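Local atomic coordinates of benzoylformate Decarboxylase (Polynucleobacter necessarius, PDB entry 4K9Q), a protein that probably decarboxylates benzoylformate to benzaldehyde and carbon dioxide, using bound thiamine diphosphate held through a magnesium ion. Residues 13-18 / 141-146; 233-238 / 274-279. One frame throughout, in Å; residues are numbered along the deposited sequence.

Contact 1: residues 13-18 / 141-146; sequences RKLQVT and RAYATA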
# COMPACT_ATOMS: atom_id res chain seq x y z
N ARG A 13 16.70 26.98 7.67
CA ARG A 13 17.61 28.08 7.35
C ARG A 13 18.94 27.55 6.84
O ARG A 13 19.46 28.03 5.83
CB ARG A 13 17.87 28.95 8.58
CG ARG A 13 16.72 29.86 8.91
CD ARG A 13 17.05 30.74 10.12
NE ARG A 13 15.88 31.52 10.46
CZ ARG A 13 15.02 31.19 11.40
NH1 ARG A 13 15.20 30.09 12.12
NH2 ARG A 13 13.96 31.96 11.62
N LYS A 14 19.49 26.56 7.54
CA LYS A 14 20.76 25.96 7.16
C LYS A 14 20.68 25.32 5.77
O LYS A 14 21.61 25.44 4.97
CB LYS A 14 21.18 24.93 8.22
CG LYS A 14 22.46 24.19 7.91
CD LYS A 14 23.64 25.12 7.84
CE LYS A 14 24.95 24.34 7.80
NZ LYS A 14 26.13 25.25 7.81
N LEU A 15 19.56 24.65 5.49
CA LEU A 15 19.34 24.02 4.19
C LEU A 15 18.98 25.02 3.09
O LEU A 15 18.93 24.66 1.91
CB LEU A 15 18.24 22.95 4.30
CG LEU A 15 18.62 21.77 5.20
CD1 LEU A 15 17.43 20.84 5.46
CD2 LEU A 15 19.81 20.99 4.64
N GLN A 16 18.71 26.26 3.50
CA GLN A 16 18.29 27.33 2.59
C GLN A 16 16.95 27.05 1.92
O GLN A 16 16.74 27.38 0.74
CB GLN A 16 19.39 27.64 1.57
CG GLN A 16 20.71 28.01 2.25
CD GLN A 16 21.79 28.37 1.25
OE1 GLN A 16 21.53 28.99 0.22
NE2 GLN A 16 23.02 27.97 1.55
N VAL A 17 16.05 26.44 2.67
CA VAL A 17 14.68 26.19 2.22
C VAL A 17 13.77 27.07 3.07
O VAL A 17 13.36 26.67 4.16
CB VAL A 17 14.34 24.69 2.37
CG1 VAL A 17 12.88 24.42 1.98
CG2 VAL A 17 15.29 23.86 1.51
N THR A 18 13.49 28.27 2.59
CA THR A 18 12.81 29.25 3.44
C THR A 18 11.51 29.79 2.84
O THR A 18 11.00 30.83 3.27
CB THR A 18 13.75 30.42 3.84
OG1 THR A 18 14.15 31.13 2.66
CG2 THR A 18 14.99 29.88 4.55
N ARG A 141 15.91 14.05 6.52
CA ARG A 141 15.75 12.87 5.66
C ARG A 141 14.86 13.20 4.47
O ARG A 141 15.08 12.72 3.36
CB ARG A 141 15.20 11.69 6.45
CG ARG A 141 15.00 10.41 5.62
CD ARG A 141 14.77 9.19 6.51
NE ARG A 141 14.42 8.04 5.68
CZ ARG A 141 13.91 6.90 6.14
NH1 ARG A 141 13.70 6.70 7.44
NH2 ARG A 141 13.62 5.93 5.27
N ALA A 142 13.83 14.02 4.70
CA ALA A 142 12.96 14.46 3.61
C ALA A 142 13.76 15.22 2.54
O ALA A 142 13.66 14.92 1.34
CB ALA A 142 11.81 15.33 4.15
N TYR A 143 14.56 16.19 2.97
CA TYR A 143 15.40 16.96 2.07
C TYR A 143 16.37 16.05 1.30
O TYR A 143 16.49 16.15 0.08
CB TYR A 143 16.19 18.02 2.85
CG TYR A 143 17.13 18.86 2.01
CD1 TYR A 143 18.35 18.37 1.57
CD2 TYR A 143 16.80 20.17 1.68
CE1 TYR A 143 19.20 19.14 0.81
CE2 TYR A 143 17.65 20.95 0.92
CZ TYR A 143 18.85 20.43 0.48
OH TYR A 143 19.70 21.21 -0.28
N ALA A 144 17.04 15.16 2.04
CA ALA A 144 18.02 14.25 1.45
C ALA A 144 17.38 13.36 0.40
O ALA A 144 17.92 13.17 -0.69
CB ALA A 144 18.68 13.41 2.52
N THR A 145 16.22 12.81 0.74
CA THR A 145 15.53 11.90 -0.18
C THR A 145 15.10 12.64 -1.45
O THR A 145 15.26 12.13 -2.57
CB THR A 145 14.31 11.27 0.48
OG1 THR A 145 14.73 10.55 1.65
CG2 THR A 145 13.60 10.32 -0.49
N ALA A 146 14.56 13.84 -1.28
CA ALA A 146 14.06 14.62 -2.40
C ALA A 146 15.17 15.07 -3.35
O ALA A 146 14.98 15.10 -4.56
CB ALA A 146 13.27 15.83 -1.90
O HOH W 1 18.77 23.74 -0.80
O HOH W 2 21.29 23.17 1.25
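Leu15 lies over one face of the Tyr143 ring while Val17 comes up at its edge, and this three-residue cluster joins helix 4-15 to helix 135-147 in the N-terminal domain, an alpha/beta fold built on a parallel sheet. Leu15 CD2 sits straight above the middle of the ring, 4.1 Å from the centroid of Tyr143, so the pair is a CH-pi contact over the face. The other methyl, Leu15 CD1, stands above the ring plane just outside the CG-CD2 bond, 3.9 Å from Tyr143 CD2. Val17 arrives close to the ring plane, its CG2 3.8 Å from Tyr143 CE2. The first torsion of Tyr143 carries the ring to both: with CG trans to the backbone N (chi1 179°), the phenol is thrown out from its helix toward residues 13-18.

The hydroxyl end is wetter. Two waters each donate to Leu15 O, both at 2.9 Å from that oxygen, and each also bonds Tyr143 OH, so the phenol and the carbonyl are bridged twice. Directly after Leu15, a Schellman motif ends helix 4-15, with Gln16 at positive phi and its N bonded to Arg13 O; Val17, just beyond, is thereby brought round to the tyrosine. Helix 135-147 is seated on strand 154-159 through Ala142, which touches Val154 and Leu156, and Arg141 makes a salt bridge to Glu107 of a neighbouring subunit. Thr145 OG1 and Thr145 N both donate to Arg141 O, from opposite faces of its carbonyl plane, the hydroxyl at 2.8 Å from that oxygen.

Contact 2: residues 233-238 / 274-279; sequences FAERTP and VFRYYP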
# COMPACT_ATOMS: atom_id res chain seq x y z
N PHE A 233 6.46 15.20 -26.00
CA PHE A 233 6.03 15.73 -24.70
C PHE A 233 7.19 16.10 -23.78
O PHE A 233 7.16 15.81 -22.58
CB PHE A 233 5.06 14.75 -24.03
CG PHE A 233 3.68 14.81 -24.62
CD1 PHE A 233 2.80 15.80 -24.23
CD2 PHE A 233 3.28 13.91 -25.60
CE1 PHE A 233 1.54 15.88 -24.78
CE2 PHE A 233 2.01 13.99 -26.15
CZ PHE A 233 1.15 14.98 -25.75
N ALA A 234 8.20 16.74 -24.35
CA ALA A 234 9.29 17.27 -23.55
C ALA A 234 8.80 18.53 -22.83
O ALA A 234 8.49 19.54 -23.46
CB ALA A 234 10.51 17.58 -24.41
N GLU A 235 8.75 18.44 -21.51
CA GLU A 235 8.17 19.46 -20.65
C GLU A 235 8.97 20.76 -20.66
O GLU A 235 8.43 21.84 -20.38
CB GLU A 235 8.05 18.93 -19.22
CG GLU A 235 9.39 18.52 -18.58
CD GLU A 235 9.73 17.05 -18.75
OE1 GLU A 235 9.37 16.43 -19.79
OE2 GLU A 235 10.38 16.50 -17.84
N ARG A 236 10.27 20.65 -20.94
CA ARG A 236 11.17 21.80 -20.96
C ARG A 236 12.16 21.67 -22.10
O ARG A 236 12.70 20.59 -22.35
CB ARG A 236 11.91 21.92 -19.63
CG ARG A 236 10.99 22.30 -18.49
CD ARG A 236 11.68 22.22 -17.18
NE ARG A 236 12.77 23.19 -17.10
CZ ARG A 236 13.51 23.35 -16.02
NH1 ARG A 236 13.26 22.61 -14.95
NH2 ARG A 236 14.49 24.25 -16.01
N THR A 237 12.38 22.78 -22.80
CA THR A 237 13.18 22.80 -24.02
C THR A 237 14.57 22.20 -23.79
O THR A 237 15.31 22.66 -22.93
CB THR A 237 13.33 24.25 -24.51
OG1 THR A 237 12.04 24.87 -24.58
CG2 THR A 237 14.00 24.28 -25.87
N PRO A 238 14.94 21.16 -24.57
CA PRO A 238 16.27 20.59 -24.35
C PRO A 238 17.35 21.06 -25.33
O PRO A 238 18.51 20.72 -25.13
CB PRO A 238 16.02 19.09 -24.53
CG PRO A 238 14.92 19.03 -25.53
CD PRO A 238 14.05 20.25 -25.30
N VAL A 274 11.86 6.45 -23.10
CA VAL A 274 11.79 5.84 -24.42
C VAL A 274 10.53 4.97 -24.46
O VAL A 274 10.56 3.82 -24.03
CB VAL A 274 13.06 4.99 -24.70
CG1 VAL A 274 12.90 4.12 -25.95
CG2 VAL A 274 14.27 5.89 -24.86
N PHE A 275 9.40 5.52 -24.92
CA PHE A 275 9.20 6.94 -25.22
C PHE A 275 7.90 7.38 -24.55
O PHE A 275 7.05 6.55 -24.23
CB PHE A 275 9.03 7.17 -26.73
CG PHE A 275 10.30 7.12 -27.51
CD1 PHE A 275 11.24 8.13 -27.39
CD2 PHE A 275 10.54 6.07 -28.39
CE1 PHE A 275 12.41 8.11 -28.12
CE2 PHE A 275 11.71 6.03 -29.13
CZ PHE A 275 12.65 7.05 -29.00
N ARG A 276 7.73 8.69 -24.40
CA ARG A 276 6.53 9.24 -23.79
C ARG A 276 5.41 9.34 -24.83
O ARG A 276 5.03 10.43 -25.28
CB ARG A 276 6.82 10.59 -23.13
CG ARG A 276 5.67 11.16 -22.32
CD ARG A 276 6.13 12.40 -21.59
NE ARG A 276 6.97 12.05 -20.45
CZ ARG A 276 7.78 12.91 -19.84
NH1 ARG A 276 7.86 14.16 -20.27
NH2 ARG A 276 8.51 12.52 -18.81
N TYR A 277 4.89 8.17 -25.21
CA TYR A 277 3.80 8.10 -26.17
C TYR A 277 2.49 8.56 -25.56
O TYR A 277 2.34 8.61 -24.34
CB TYR A 277 3.63 6.66 -26.65
CG TYR A 277 4.81 6.05 -27.37
CD1 TYR A 277 5.29 6.60 -28.56
CD2 TYR A 277 5.41 4.88 -26.90
CE1 TYR A 277 6.35 6.00 -29.24
CE2 TYR A 277 6.47 4.28 -27.57
CZ TYR A 277 6.93 4.85 -28.74
OH TYR A 277 7.97 4.25 -29.42
N TYR A 278 1.51 8.87 -26.41
CA TYR A 278 0.20 9.26 -25.90
C TYR A 278 -0.92 8.55 -26.67
O TYR A 278 -1.51 7.60 -26.14
CB TYR A 278 0.06 10.79 -25.92
CG TYR A 278 -1.26 11.30 -25.37
CD1 TYR A 278 -2.04 10.51 -24.53
CD2 TYR A 278 -1.72 12.57 -25.69
CE1 TYR A 278 -3.25 10.97 -24.03
CE2 TYR A 278 -2.92 13.05 -25.19
CZ TYR A 278 -3.68 12.24 -24.36
OH TYR A 278 -4.88 12.72 -23.87
N PRO A 279 -1.20 8.96 -27.91
CA PRO A 279 -2.20 8.23 -28.69
C PRO A 279 -1.67 6.86 -29.09
O PRO A 279 -0.45 6.69 -29.22
CB PRO A 279 -2.36 9.09 -29.94
CG PRO A 279 -1.04 9.74 -30.11
CD PRO A 279 -0.56 10.03 -28.71
O HOH W 3 9.95 14.07 -16.90
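Phe233 and Arg276 bring two irregular loops together, their CA atoms 6.6 Å apart, with Phe233 in a left-handed backbone conformation and Arg276 at the centre of an inverse gamma turn. These loops follow strands 228-230 and 266-270 of the central domain's parallel sheet. Arg276 supplies the donor of both hydrogen bonds. Its chain bends at the third torsion (chi3 -74°), turning the guanidinium edge-on to residues 233-235, where NH1 donates both to Phe233 O at 2.9 Å and to Glu235 OE1 at 2.8 Å. Both acceptors lie near the guanidinium plane, but OE1 is approached from above the plane of its carboxylate, the two groups being turned 32° apart. A water spans the remaining pair, donating to Glu235 OE2 and accepting from Arg276 NH2. Lower on the arginine, CD packs against Phe233 CB at 3.6 Å.

The Phe233 ring then reaches on to Tyr278, CZ meeting its CD2 at 3.7 Å with the ring planes at 80° in an oblique pair. Beside the Phe233 ring, near its CD2, Arg276 O is buried without a hydrogen-bond partner. Tyr278 is pinned at its far end, OH bonding Ser26 OG of a neighbouring subunit, and Leu109 of that subunit packs on both Phe233 and Arg276. With alanine for Arg276, Phe233 O and Glu235 OE1 would probably lose their shared donor, and a gap would open beside Phe233 CB. Glu235 OE2 also forms a salt bridge to Arg210, so one carboxylate is shared by two arginines, a setting likely to favour its ionised form and to tie both loops to helix 207-210.

How the contacts relate
The two contacts follow one another along the chain: contact 1 closes before contact 2 opens, the latter within the central domain. Their centres are 30 Å apart and their nearest atoms about 13 Å, so neither touches the other. Contact 2 stands by the cofactor: the side chain of Tyr278 is about 5 Å from bound thiamine diphosphate and equally near that of Ile461, a cofactor-binding residue, though about 14 Å from the magnesium ion. Contact 1 lies away from these sites. Both adjoin subunit interfaces, contact 1 through Arg141 and contact 2 through Tyr278, each meeting a different neighbour in the tetramer.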